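Local coordinates for protein aspartate aminotransferase (Giardia lamblia, PDB 3MEB) that probably catalyses the reversible transfer of an amino group from L-aspartate to 2-oxoglutarate, giving oxaloacetate and L-glutamate, with pyridoxal 5'-phosphate as cofactor, at residues E74-I79 with A330-V335; K174-L179 with S190-D195; R371-P376 with E435-A440. One frame throughout, in Å; residues are numbered along the deposited sequence.

Interaction 1 of 3, residues E74-I79 with A330-V335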
ATOM      1  N   GLU A  74       6.220  14.324  19.152  1.00  2.00           N
ATOM      2  CA  GLU A  74       5.644  13.853  20.430  1.00  2.22           C
ATOM      3  C   GLU A  74       4.959  12.495  20.291  1.00  2.00           C
ATOM      4  O   GLU A  74       5.094  11.621  21.158  1.00  2.00           O
ATOM      5  CB  GLU A  74       4.630  14.866  20.988  1.00  2.81           C
ATOM      6  CG  GLU A  74       5.251  16.229  21.338  1.00  5.58           C
ATOM      7  CD  GLU A  74       5.406  16.476  22.800  1.00  8.72           C
ATOM      8  OE1 GLU A  74       5.408  15.524  23.604  1.00 11.41           O
ATOM      9  OE2 GLU A  74       5.518  17.659  23.143  1.00  9.16           O
ATOM     10  N   ALA A  75       4.186  12.345  19.212  1.00  2.00           N
ATOM     11  CA  ALA A  75       3.515  11.103  18.925  1.00  2.00           C
ATOM     12  C   ALA A  75       4.528   9.969  18.779  1.00  2.00           C
ATOM     13  O   ALA A  75       4.329   8.857  19.277  1.00  2.00           O
ATOM     14  CB  ALA A  75       2.679  11.244  17.653  1.00  2.00           C
ATOM     15  N   GLU A  76       5.599  10.232  18.044  1.00  2.57           N
ATOM     16  CA  GLU A  76       6.633   9.215  17.856  1.00  3.09           C
ATOM     17  C   GLU A  76       7.176   8.718  19.160  1.00  3.55           C
ATOM     18  O   GLU A  76       7.337   7.510  19.338  1.00  3.77           O
ATOM     19  CB  GLU A  76       7.818   9.718  17.015  1.00  4.43           C
ATOM     20  CG  GLU A  76       7.701   9.477  15.517  1.00  5.51           C
ATOM     21  CD  GLU A  76       7.695   8.026  15.111  1.00  4.72           C
ATOM     22  OE1 GLU A  76       7.899   7.100  15.931  1.00  4.83           O
ATOM     23  OE2 GLU A  76       7.457   7.809  13.926  1.00  2.54           O
ATOM     24  N   ALA A  77       7.538   9.632  20.049  1.00  3.15           N
ATOM     25  CA  ALA A  77       8.045   9.236  21.350  1.00  3.88           C
ATOM     26  C   ALA A  77       7.023   8.372  22.096  1.00  4.56           C
ATOM     27  O   ALA A  77       7.408   7.441  22.818  1.00  5.82           O
ATOM     28  CB  ALA A  77       8.418  10.444  22.171  1.00  3.35           C
ATOM     29  N   ILE A  78       5.728   8.688  21.957  1.00  3.37           N
ATOM     30  CA  ILE A  78       4.730   7.914  22.660  1.00  2.69           C
ATOM     31  C   ILE A  78       4.685   6.495  22.080  1.00  2.00           C
ATOM     32  O   ILE A  78       4.739   5.491  22.818  1.00  2.00           O
ATOM     33  CB  ILE A  78       3.312   8.552  22.579  1.00  2.63           C
ATOM     34  CG1 ILE A  78       3.225   9.807  23.450  1.00  3.38           C
ATOM     35  CG2 ILE A  78       2.207   7.522  22.994  1.00  2.10           C
ATOM     36  CD1 ILE A  78       2.040  10.709  23.122  1.00  2.11           C
ATOM     37  N   ILE A  79       4.573   6.384  20.756  1.00  2.00           N
ATOM     38  CA  ILE A  79       4.311   5.066  20.186  1.00  2.00           C
ATOM     39  C   ILE A  79       5.583   4.236  20.160  1.00  2.00           C
ATOM     40  O   ILE A  79       5.501   3.026  20.201  1.00  3.25           O
ATOM     41  CB  ILE A  79       3.674   5.126  18.768  1.00  2.00           C
ATOM     42  CG1 ILE A  79       4.635   5.750  17.755  1.00  2.00           C
ATOM     43  CG2 ILE A  79       2.403   5.909  18.816  1.00  2.00           C
ATOM     44  CD1 ILE A  79       4.049   5.861  16.331  1.00  2.00           C
ATOM     45  N   ALA A 330      -0.930   5.578  10.923  1.00  2.00           N
ATOM     46  CA  ALA A 330      -2.252   5.516  11.620  1.00  2.00           C
ATOM     47  C   ALA A 330      -2.101   5.774  13.120  1.00  2.00           C
ATOM     48  O   ALA A 330      -2.904   6.500  13.729  1.00  2.00           O
ATOM     49  CB  ALA A 330      -2.910   4.146  11.426  1.00  2.00           C
ATOM     50  N   TYR A 331      -1.108   5.149  13.709  1.00  2.00           N
ATOM     51  CA  TYR A 331      -0.736   5.393  15.116  1.00  2.00           C
ATOM     52  C   TYR A 331      -0.411   6.871  15.371  1.00  2.00           C
ATOM     53  O   TYR A 331      -0.945   7.510  16.313  1.00  2.00           O
ATOM     54  CB  TYR A 331       0.466   4.511  15.481  1.00  2.11           C
ATOM     55  CG  TYR A 331       0.221   3.020  15.764  1.00  2.00           C
ATOM     56  CD1 TYR A 331      -0.992   2.546  16.249  1.00  2.00           C
ATOM     57  CD2 TYR A 331       1.275   2.099  15.639  1.00  2.12           C
ATOM     58  CE1 TYR A 331      -1.170   1.172  16.557  1.00  3.28           C
ATOM     59  CE2 TYR A 331       1.114   0.766  15.936  1.00  2.00           C
ATOM     60  CZ  TYR A 331      -0.101   0.288  16.389  1.00  2.00           C
ATOM     61  OH  TYR A 331      -0.204  -1.059  16.695  1.00  3.89           O
ATOM     62  N   ILE A 332       0.397   7.475  14.500  1.00  2.00           N
ATOM     63  CA  ILE A 332       0.748   8.889  14.716  1.00  2.00           C
ATOM     64  C   ILE A 332      -0.509   9.771  14.708  1.00  2.00           C
ATOM     65  O   ILE A 332      -0.721  10.561  15.624  1.00  2.00           O
ATOM     66  CB  ILE A 332       1.820   9.377  13.708  1.00  2.00           C
ATOM     67  CG1 ILE A 332       3.129   8.567  13.945  1.00  2.00           C
ATOM     68  CG2 ILE A 332       2.086  10.917  13.811  1.00  2.00           C
ATOM     69  CD1 ILE A 332       4.172   8.787  12.841  1.00  2.00           C
ATOM     70  N   VAL A 333      -1.336   9.627  13.669  1.00  2.00           N
ATOM     71  CA  VAL A 333      -2.525  10.450  13.524  1.00  2.00           C
ATOM     72  C   VAL A 333      -3.501  10.301  14.689  1.00  2.00           C
ATOM     73  O   VAL A 333      -4.002  11.307  15.232  1.00  2.00           O
ATOM     74  CB  VAL A 333      -3.231  10.161  12.180  1.00  2.00           C
ATOM     75  CG1 VAL A 333      -4.575  10.892  12.081  1.00  2.02           C
ATOM     76  CG2 VAL A 333      -2.314  10.511  11.040  1.00  2.00           C
ATOM     77  N   GLN A 334      -3.772   9.066  15.095  1.00  2.00           N
ATOM     78  CA  GLN A 334      -4.732   8.826  16.141  1.00  2.00           C
ATOM     79  C   GLN A 334      -4.217   9.335  17.495  1.00  2.00           C
ATOM     80  O   GLN A 334      -4.980   9.885  18.291  1.00  2.00           O
ATOM     81  CB  GLN A 334      -5.120   7.334  16.181  1.00  2.00           C
ATOM     82  CG  GLN A 334      -4.188   6.391  16.901  1.00  2.00           C
ATOM     83  CD  GLN A 334      -4.660   4.960  16.733  1.00  2.00           C
ATOM     84  OE1 GLN A 334      -5.211   4.606  15.680  1.00  2.00           O
ATOM     85  NE2 GLN A 334      -4.485   4.137  17.771  1.00  2.56           N
ATOM     86  N   VAL A 335      -2.923   9.154  17.741  1.00  2.00           N
ATOM     87  CA  VAL A 335      -2.325   9.628  19.003  1.00  2.00           C
ATOM     88  C   VAL A 335      -2.415  11.181  19.128  1.00  2.00           C
ATOM     89  O   VAL A 335      -2.691  11.731  20.213  1.00  2.00           O
ATOM     90  CB  VAL A 335      -0.874   9.121  19.153  1.00  2.00           C
ATOM     91  CG1 VAL A 335      -0.085   9.939  20.262  1.00  2.00           C
ATOM     92  CG2 VAL A 335      -0.876   7.585  19.461  1.00  2.00           C
TER
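A helix-helix packing joins 74-79, part of helix 70-81, to 330-335, part of helix 327-337, in this pyridoxal-phosphate-dependent aminotransferase; Ala75, Ile78 and Ile79 meet Tyr331, Ile332 and Val335. The segment axes come within 9.1 Å and cross steeply, at 112°, with about one turn of each in contact. Ala75 sits where the backbones are nearest, and its small methyl suits that place: CB meets Ile332 CG2 at 3.9 Å. Ile79 does more of the filling. Its chi1 of 65° sets CG1 over the backbone, flanked by N and C, and its two branches part: CD1 reaches Ile332 CG1 at 3.7 Å, the two side chains crossing at about a right angle, while CG2 lies 3.7 Å from Val335 CG2. Tyr331 takes part through CB, 3.9 Å from Ile79 CD1; its hydroxyl is hydrogen-bonded to Asn87 O. Val335 CG1 lies between Ile78 and Ala75, 3.6 Å from Ile78 CD1, and the Ile78 and Val335 side chains run antiparallel alongside one another; CG2 turns to Ile79. Beta-branched Ile79, Ile332 and Val335 fit here because both branches of each find a neighbour. No hydrogen bond crosses between the segments. The Glu76 chain bends at chi2 (-65°), which brings OE2 to 3.6 Å from Ile332 CD1, but its polar partners are His328 and Lys88 of the second subunit, which brings this edge of the packing to the dimer interface. Leu342 of helix 340-370 touches Ile78 and Val335, Tyr86 from a loop packs on Ile79 and Val335, and helix 97-108 lies against Ala330, Val333 and Gln334.

Interaction 2 of 3, residues K174-L179 with S190-D195; sequences KEYTYL and SNTKKD. With EDO (1,2-ethanediol), chain J.
Asp195 OD2 is gripped twice by a single residue, Thr177: the backbone N of Thr177 donates to OD2 at 2.7 Å, and Thr177 OG1 donates to the same oxygen at 2.8 Å. The amide takes the anti lone pair through a somewhat bent bond (146°), whereas the hydroxyl comes from the syn side, 33° out of the carboxylate plane. Threonine can do this because OG1 stands beside its own backbone N (chi1 -67°), which lets one carboxylate oxygen reach both. One helical turn before Asp195, Thr192 OG1 donates to Thr177 O at 2.7 Å from above the carbonyl plane. Both backbone polar groups of Thr177 are thus held by helix 189-198, just where strand 174-176 gives way to loop. Carbon contacts fill in around the bonds: Tyr176 CB lies 3.9 Å from Asp195 CB, and Asn191 CB packs against the Thr177 side chain. Strand 174-176 is the outermost strand of the main mixed sheet at this end, pairing with 148-151. Tyr178, which follows Thr177, turns away from the helix; its ring stacks with His212, and Tyr178 OH bonds to Ile217 O and, at 2.7 Å, to O1 of a 1,2-ethanediol probably from the crystallisation liquor. Sharing one anionic oxygen between one N-H and one O-H donor should stabilise the charged form of Asp195, and the three bonds together fix the end of an edge strand to the helix.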
ATOM      1  N   LYS A 174     -14.288  11.998 -18.914  1.00  4.46           N
ATOM      2  CA  LYS A 174     -14.697  13.314 -19.419  1.00  3.49           C
ATOM      3  C   LYS A 174     -14.111  14.445 -18.562  1.00  3.57           C
ATOM      4  O   LYS A 174     -13.491  14.195 -17.498  1.00  2.67           O
ATOM      5  CB  LYS A 174     -16.219  13.418 -19.477  1.00  3.42           C
ATOM      6  N   GLU A 175     -14.293  15.684 -19.047  1.00  2.93           N
ATOM      7  CA  GLU A 175     -13.764  16.830 -18.383  1.00  3.35           C
ATOM      8  C   GLU A 175     -14.868  17.862 -18.172  1.00  3.03           C
ATOM      9  O   GLU A 175     -15.804  17.970 -18.966  1.00  2.00           O
ATOM     10  CB  GLU A 175     -12.630  17.433 -19.183  1.00  3.86           C
ATOM     11  CG  GLU A 175     -11.435  16.489 -19.381  1.00  6.84           C
ATOM     12  CD  GLU A 175     -10.319  17.162 -20.164  1.00  7.85           C
ATOM     13  OE1 GLU A 175     -10.553  17.510 -21.331  1.00 11.39           O
ATOM     14  OE2 GLU A 175      -9.231  17.362 -19.598  1.00  9.17           O
ATOM     15  N   TYR A 176     -14.733  18.623 -17.105  1.00  2.00           N
ATOM     16  CA  TYR A 176     -15.516  19.837 -16.942  1.00  2.10           C
ATOM     17  C   TYR A 176     -14.556  21.013 -17.002  1.00  2.82           C
ATOM     18  O   TYR A 176     -13.383  20.884 -16.649  1.00  2.42           O
ATOM     19  CB  TYR A 176     -16.354  19.827 -15.665  1.00  2.00           C
ATOM     20  CG  TYR A 176     -15.619  19.721 -14.355  1.00  2.00           C
ATOM     21  CD1 TYR A 176     -15.187  20.864 -13.685  1.00  2.00           C
ATOM     22  CD2 TYR A 176     -15.379  18.493 -13.762  1.00  2.00           C
ATOM     23  CE1 TYR A 176     -14.534  20.797 -12.496  1.00  2.00           C
ATOM     24  CE2 TYR A 176     -14.705  18.406 -12.545  1.00  2.00           C
ATOM     25  CZ  TYR A 176     -14.261  19.548 -11.932  1.00  2.00           C
ATOM     26  OH  TYR A 176     -13.625  19.489 -10.726  1.00  2.00           O
ATOM     27  N   THR A 177     -15.053  22.148 -17.483  1.00  3.17           N
ATOM     28  CA  THR A 177     -14.238  23.327 -17.608  1.00  3.18           C
ATOM     29  C   THR A 177     -13.771  23.765 -16.221  1.00  3.71           C
ATOM     30  O   THR A 177     -14.568  23.901 -15.274  1.00  3.63           O
ATOM     31  CB  THR A 177     -15.011  24.484 -18.239  1.00  3.33           C
ATOM     32  OG1 THR A 177     -15.309  24.157 -19.595  1.00  2.51           O
ATOM     33  CG2 THR A 177     -14.205  25.760 -18.191  1.00  4.36           C
ATOM     34  N   TYR A 178     -12.476  23.990 -16.132  1.00  3.26           N
ATOM     35  CA  TYR A 178     -11.900  24.562 -14.933  1.00  4.09           C
ATOM     36  C   TYR A 178     -11.307  25.943 -15.256  1.00  4.25           C
ATOM     37  O   TYR A 178     -12.054  26.916 -15.162  1.00  4.95           O
ATOM     38  CB  TYR A 178     -10.952  23.576 -14.268  1.00  4.06           C
ATOM     39  CG  TYR A 178     -10.704  23.915 -12.808  1.00  3.41           C
ATOM     40  CD1 TYR A 178     -11.641  23.595 -11.840  1.00  2.47           C
ATOM     41  CD2 TYR A 178      -9.548  24.547 -12.411  1.00  3.54           C
ATOM     42  CE1 TYR A 178     -11.439  23.894 -10.519  1.00  2.39           C
ATOM     43  CE2 TYR A 178      -9.321  24.860 -11.045  1.00  4.21           C
ATOM     44  CZ  TYR A 178     -10.290  24.508 -10.122  1.00  3.54           C
ATOM     45  OH  TYR A 178     -10.143  24.792  -8.790  1.00  2.16           O
ATOM     46  N   LEU A 179     -10.036  26.067 -15.656  1.00  4.70           N
ATOM     47  CA  LEU A 179      -9.448  27.392 -15.979  1.00  5.77           C
ATOM     48  C   LEU A 179      -9.876  27.882 -17.344  1.00  7.44           C
ATOM     49  O   LEU A 179     -10.250  27.081 -18.202  1.00  6.82           O
ATOM     50  CB  LEU A 179      -7.924  27.331 -15.967  1.00  5.72           C
ATOM     51  CG  LEU A 179      -7.219  26.943 -14.667  1.00  5.39           C
ATOM     52  CD1 LEU A 179      -5.687  26.955 -14.905  1.00  5.69           C
ATOM     53  CD2 LEU A 179      -7.651  27.871 -13.514  1.00  4.00           C
ATOM     54  N   SER A 190     -18.827  30.107 -15.405  1.00  5.01           N
ATOM     55  CA  SER A 190     -20.011  30.001 -16.251  1.00  5.41           C
ATOM     56  C   SER A 190     -20.014  28.654 -16.989  1.00  4.24           C
ATOM     57  O   SER A 190     -21.012  27.902 -16.964  1.00  3.38           O
ATOM     58  CB  SER A 190     -20.027  31.198 -17.222  1.00  5.21           C
ATOM     59  OG  SER A 190     -21.278  31.343 -17.860  1.00 11.41           O
ATOM     60  N   ASN A 191     -18.913  28.339 -17.658  1.00  3.88           N
ATOM     61  CA  ASN A 191     -18.800  27.026 -18.323  1.00  4.35           C
ATOM     62  C   ASN A 191     -18.692  25.824 -17.383  1.00  3.67           C
ATOM     63  O   ASN A 191     -19.172  24.725 -17.705  1.00  3.62           O
ATOM     64  CB  ASN A 191     -17.684  27.047 -19.384  1.00  4.70           C
ATOM     65  CG  ASN A 191     -18.115  27.840 -20.636  1.00  6.22           C
ATOM     66  OD1 ASN A 191     -17.386  28.685 -21.146  1.00  8.09           O
ATOM     67  ND2 ASN A 191     -19.347  27.624 -21.060  1.00  4.62           N
ATOM     68  N   THR A 192     -18.065  26.005 -16.222  1.00  3.05           N
ATOM     69  CA  THR A 192     -18.062  24.970 -15.215  1.00  2.47           C
ATOM     70  C   THR A 192     -19.500  24.486 -14.939  1.00  2.64           C
ATOM     71  O   THR A 192     -19.789  23.289 -14.982  1.00  3.23           O
ATOM     72  CB  THR A 192     -17.392  25.460 -13.893  1.00  3.30           C
ATOM     73  OG1 THR A 192     -16.047  25.913 -14.149  1.00  2.00           O
ATOM     74  CG2 THR A 192     -17.393  24.338 -12.893  1.00  2.00           C
ATOM     75  N   LYS A 193     -20.403  25.417 -14.661  1.00  2.00           N
ATOM     76  CA  LYS A 193     -21.775  25.083 -14.381  1.00  2.05           C
ATOM     77  C   LYS A 193     -22.491  24.426 -15.563  1.00  2.17           C
ATOM     78  O   LYS A 193     -23.225  23.457 -15.369  1.00  2.00           O
ATOM     79  CB  LYS A 193     -22.535  26.329 -13.991  1.00  2.00           C
ATOM     80  CG  LYS A 193     -22.126  26.844 -12.641  1.00  2.32           C
ATOM     81  CD  LYS A 193     -22.993  28.069 -12.244  1.00  4.59           C
ATOM     82  CE  LYS A 193     -22.682  29.329 -13.088  1.00  4.97           C
ATOM     83  NZ  LYS A 193     -23.537  30.508 -12.697  1.00  5.24           N
ATOM     84  N   LYS A 194     -22.258  24.933 -16.773  1.00  2.65           N
ATOM     85  CA  LYS A 194     -22.900  24.353 -17.978  1.00  3.88           C
ATOM     86  C   LYS A 194     -22.485  22.925 -18.152  1.00  4.05           C
ATOM     87  O   LYS A 194     -23.312  22.069 -18.455  1.00  4.42           O
ATOM     88  CB  LYS A 194     -22.574  25.162 -19.242  1.00  3.92           C
ATOM     89  CG  LYS A 194     -23.304  26.517 -19.252  1.00  7.91           C
ATOM     90  CD  LYS A 194     -22.768  27.501 -20.307  1.00 11.15           C
ATOM     91  CE  LYS A 194     -23.508  28.832 -20.270  1.00 13.25           C
ATOM     92  NZ  LYS A 194     -23.184  29.644 -21.471  1.00 15.36           N
ATOM     93  N   ASP A 195     -21.189  22.673 -17.943  1.00  4.09           N
ATOM     94  CA  ASP A 195     -20.630  21.357 -18.126  1.00  4.75           C
ATOM     95  C   ASP A 195     -21.233  20.354 -17.139  1.00  4.79           C
ATOM     96  O   ASP A 195     -21.561  19.214 -17.511  1.00  4.29           O
ATOM     97  CB  ASP A 195     -19.115  21.410 -17.994  1.00  4.07           C
ATOM     98  CG  ASP A 195     -18.430  21.949 -19.237  1.00  4.44           C
ATOM     99  OD1 ASP A 195     -19.111  22.208 -20.272  1.00  5.02           O
ATOM    100  OD2 ASP A 195     -17.196  22.110 -19.197  1.00  3.38           O
TER
HETATM  101  C1  EDO J 506     -11.818  23.073  -6.682  1.00 16.01           C
HETATM  102  O1  EDO J 506     -10.851  22.463  -7.555  1.00 13.92           O
HETATM  103  C2  EDO J 506     -11.120  23.884  -5.589  1.00 15.87           C
HETATM  104  O2  EDO J 506     -11.969  24.834  -4.955  1.00 15.93           O

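Interaction 3 of 3, residues R371-P376 with E435-A440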
ATOM      1  N   ARG A 371      13.168  43.952  -9.446  1.00 12.63           N
ATOM      2  CA  ARG A 371      13.922  43.849 -10.702  1.00 12.28           C
ATOM      3  C   ARG A 371      13.074  44.194 -11.920  1.00 11.28           C
ATOM      4  O   ARG A 371      13.529  44.055 -13.033  1.00 12.30           O
ATOM      5  CB  ARG A 371      14.482  42.449 -10.888  1.00 12.91           C
ATOM      6  CG  ARG A 371      15.587  42.052  -9.921  1.00 14.87           C
ATOM      7  CD  ARG A 371      16.015  40.645 -10.245  1.00 18.33           C
ATOM      8  NE  ARG A 371      17.252  40.257  -9.580  1.00 20.03           N
ATOM      9  CZ  ARG A 371      17.350  39.900  -8.303  1.00 19.62           C
ATOM     10  NH1 ARG A 371      16.285  39.901  -7.503  1.00 20.51           N
ATOM     11  NH2 ARG A 371      18.533  39.557  -7.823  1.00 20.10           N
ATOM     12  N   LYS A 372      11.854  44.651 -11.714  1.00  9.45           N
ATOM     13  CA  LYS A 372      10.933  44.876 -12.812  1.00  8.73           C
ATOM     14  C   LYS A 372      10.909  43.667 -13.764  1.00  8.10           C
ATOM     15  O   LYS A 372      10.765  43.816 -14.969  1.00  8.75           O
ATOM     16  CB  LYS A 372      11.273  46.209 -13.540  1.00  9.00           C
ATOM     17  N   THR A 373      11.024  42.462 -13.209  1.00  6.44           N
ATOM     18  CA  THR A 373      11.026  41.246 -14.013  1.00  5.64           C
ATOM     19  C   THR A 373       9.709  41.037 -14.817  1.00  5.05           C
ATOM     20  O   THR A 373       8.639  40.891 -14.216  1.00  5.69           O
ATOM     21  CB  THR A 373      11.289  39.974 -13.142  1.00  4.91           C
ATOM     22  OG1 THR A 373      12.484  40.147 -12.357  1.00  4.48           O
ATOM     23  CG2 THR A 373      11.436  38.792 -14.025  1.00  4.76           C
ATOM     24  N   PRO A 374       9.803  40.999 -16.160  1.00  4.64           N
ATOM     25  CA  PRO A 374       8.629  40.709 -16.999  1.00  4.93           C
ATOM     26  C   PRO A 374       7.950  39.397 -16.567  1.00  4.89           C
ATOM     27  O   PRO A 374       8.635  38.412 -16.157  1.00  5.63           O
ATOM     28  CB  PRO A 374       9.202  40.621 -18.429  1.00  5.30           C
ATOM     29  CG  PRO A 374      10.532  41.285 -18.373  1.00  4.74           C
ATOM     30  CD  PRO A 374      11.029  41.165 -16.960  1.00  4.47           C
ATOM     31  N   GLY A 375       6.611  39.408 -16.599  1.00  5.03           N
ATOM     32  CA  GLY A 375       5.793  38.256 -16.190  1.00  4.67           C
ATOM     33  C   GLY A 375       4.962  37.697 -17.322  1.00  4.35           C
ATOM     34  O   GLY A 375       4.975  38.238 -18.421  1.00  4.84           O
ATOM     35  N   PRO A 376       4.293  36.562 -17.084  1.00  4.98           N
ATOM     36  CA  PRO A 376       3.548  35.882 -18.119  1.00  4.38           C
ATOM     37  C   PRO A 376       2.169  36.489 -18.282  1.00  4.66           C
ATOM     38  O   PRO A 376       1.780  37.373 -17.497  1.00  4.51           O
ATOM     39  CB  PRO A 376       3.411  34.474 -17.558  1.00  4.63           C
ATOM     40  CG  PRO A 376       3.223  34.724 -16.103  1.00  5.45           C
ATOM     41  CD  PRO A 376       4.171  35.866 -15.789  1.00  4.17           C
ATOM     42  N   GLU A 435      16.569  36.332  -9.351  1.00  6.79           N
ATOM     43  CA  GLU A 435      17.657  36.589 -10.329  1.00  6.48           C
ATOM     44  C   GLU A 435      17.671  35.582 -11.475  1.00  5.42           C
ATOM     45  O   GLU A 435      17.880  35.946 -12.632  1.00  5.63           O
ATOM     46  CB  GLU A 435      19.024  36.541  -9.639  1.00  6.67           C
ATOM     47  CG  GLU A 435      20.159  36.876 -10.554  1.00  8.59           C
ATOM     48  CD  GLU A 435      21.495  36.886  -9.845  1.00 11.21           C
ATOM     49  OE1 GLU A 435      21.568  36.444  -8.676  1.00 14.49           O
ATOM     50  OE2 GLU A 435      22.476  37.334 -10.465  1.00 14.66           O
ATOM     51  N   ALA A 436      17.453  34.314 -11.150  1.00  4.48           N
ATOM     52  CA  ALA A 436      17.424  33.269 -12.156  1.00  4.42           C
ATOM     53  C   ALA A 436      16.232  33.412 -13.074  1.00  4.18           C
ATOM     54  O   ALA A 436      16.355  33.250 -14.273  1.00  4.52           O
ATOM     55  CB  ALA A 436      17.437  31.859 -11.500  1.00  3.38           C
ATOM     56  N   ILE A 437      15.067  33.693 -12.506  1.00  4.43           N
ATOM     57  CA  ILE A 437      13.851  33.859 -13.300  1.00  4.12           C
ATOM     58  C   ILE A 437      13.994  35.085 -14.233  1.00  4.14           C
ATOM     59  O   ILE A 437      13.573  35.057 -15.409  1.00  3.37           O
ATOM     60  CB  ILE A 437      12.603  33.974 -12.373  1.00  3.89           C
ATOM     61  CG1 ILE A 437      12.329  32.602 -11.705  1.00  4.13           C
ATOM     62  CG2 ILE A 437      11.406  34.437 -13.167  1.00  4.25           C
ATOM     63  CD1 ILE A 437      11.265  32.602 -10.641  1.00  2.41           C
ATOM     64  N   HIS A 438      14.635  36.128 -13.718  1.00  4.33           N
ATOM     65  CA  HIS A 438      14.860  37.338 -14.499  1.00  4.95           C
ATOM     66  C   HIS A 438      15.745  37.057 -15.703  1.00  5.29           C
ATOM     67  O   HIS A 438      15.461  37.498 -16.818  1.00  5.69           O
ATOM     68  CB  HIS A 438      15.454  38.424 -13.613  1.00  5.87           C
ATOM     69  CG  HIS A 438      15.610  39.741 -14.295  1.00  7.05           C
ATOM     70  ND1 HIS A 438      14.629  40.704 -14.277  1.00 10.77           N
ATOM     71  CD2 HIS A 438      16.633  40.254 -15.022  1.00  9.28           C
ATOM     72  CE1 HIS A 438      15.042  41.764 -14.956  1.00 10.16           C
ATOM     73  NE2 HIS A 438      16.252  41.514 -15.424  1.00  9.23           N
ATOM     74  N   ASP A 439      16.774  36.255 -15.471  1.00  5.76           N
ATOM     75  CA  ASP A 439      17.716  35.860 -16.492  1.00  6.26           C
ATOM     76  C   ASP A 439      17.010  35.028 -17.558  1.00  6.62           C
ATOM     77  O   ASP A 439      17.119  35.336 -18.745  1.00  7.17           O
ATOM     78  CB  ASP A 439      18.854  35.070 -15.856  1.00  6.41           C
ATOM     79  CG  ASP A 439      19.900  34.673 -16.853  1.00  7.40           C
ATOM     80  OD1 ASP A 439      20.208  35.521 -17.707  1.00  7.28           O
ATOM     81  OD2 ASP A 439      20.393  33.521 -16.776  1.00  6.15           O
ATOM     82  N   ALA A 440      16.258  34.002 -17.131  1.00  7.09           N
ATOM     83  CA  ALA A 440      15.528  33.118 -18.061  1.00  7.09           C
ATOM     84  C   ALA A 440      14.557  33.864 -18.969  1.00  8.31           C
ATOM     85  O   ALA A 440      14.492  33.591 -20.168  1.00  8.40           O
ATOM     86  CB  ALA A 440      14.795  31.994 -17.291  1.00  7.77           C
TER
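Arg371 lays its guanidinium flat over the backbone of the helix at Glu435, while Thr373 meets the edge of the His438 ring; these two orientations make the contact between the loop 371-376 and helix 430-443. The arginine chain runs extended from CG to NE, and the guanidinium then covers the backbone, with Glu435 N 3.8 Å above the plane over its centre. Arg371 NH2 also rests 3.6 Å from Glu435 CB. Although the guanidinium and carboxylate planes are only 23° apart, Glu435 OE1 stands 4.4 Å from Arg371 NH2 and well out of the guanidinium plane, so any attraction is probably that of charge, with no N-H directed at the oxygen; Arg371 NH1 forms its salt bridge with Asp431 of the same helix. A chi1 of -175° swings the imidazole of His438 away from its backbone N and out to the loop. There Thr373 OG1 and His438 ND1 share a hydrogen bond of 2.9 Å, with the hydroxyl near the ring plane. Thr373 CG2 lies 3.8 Å from His438 CA, giving the threonine a methyl to pack on the helix. The Arg371 carbonyl approaches the ring obliquely, its O 3.4 Å from His438 CE1. Helix 340-370 ends in a Schellman motif whose C-prime residue is Lys372, at positive phi, and the chain leaves it as an irregular loop at Thr373. An extended arginine reaching Glu435 and Asp431, and a threonine hydroxyl hydrogen-bonded to a histidine nitrogen, thus tie the end of one helix to the side of another by polar and electrostatic means.

How the interactions relate
Interaction 1 is mostly buried and apolar, while interactions 2 and 3 are only partly buried and rely on polar bonds. The difference follows their places: two helices crossing near the dimer interface in interaction 1, the end of an edge strand held against a helix in interaction 2, and a helix-ending loop on a helix flank in interaction 3. Threonine serves both polar contacts, meeting a carboxylate in one and an imidazole in the other. Helix 340-370 packs on interaction 1 and leads into the loop of interaction 3. The three do not touch: interactions 2 and 3 come nearest, about 12 Å between nearest atoms, and interactions 1 and 2 lie on opposite sides of the chain's centre.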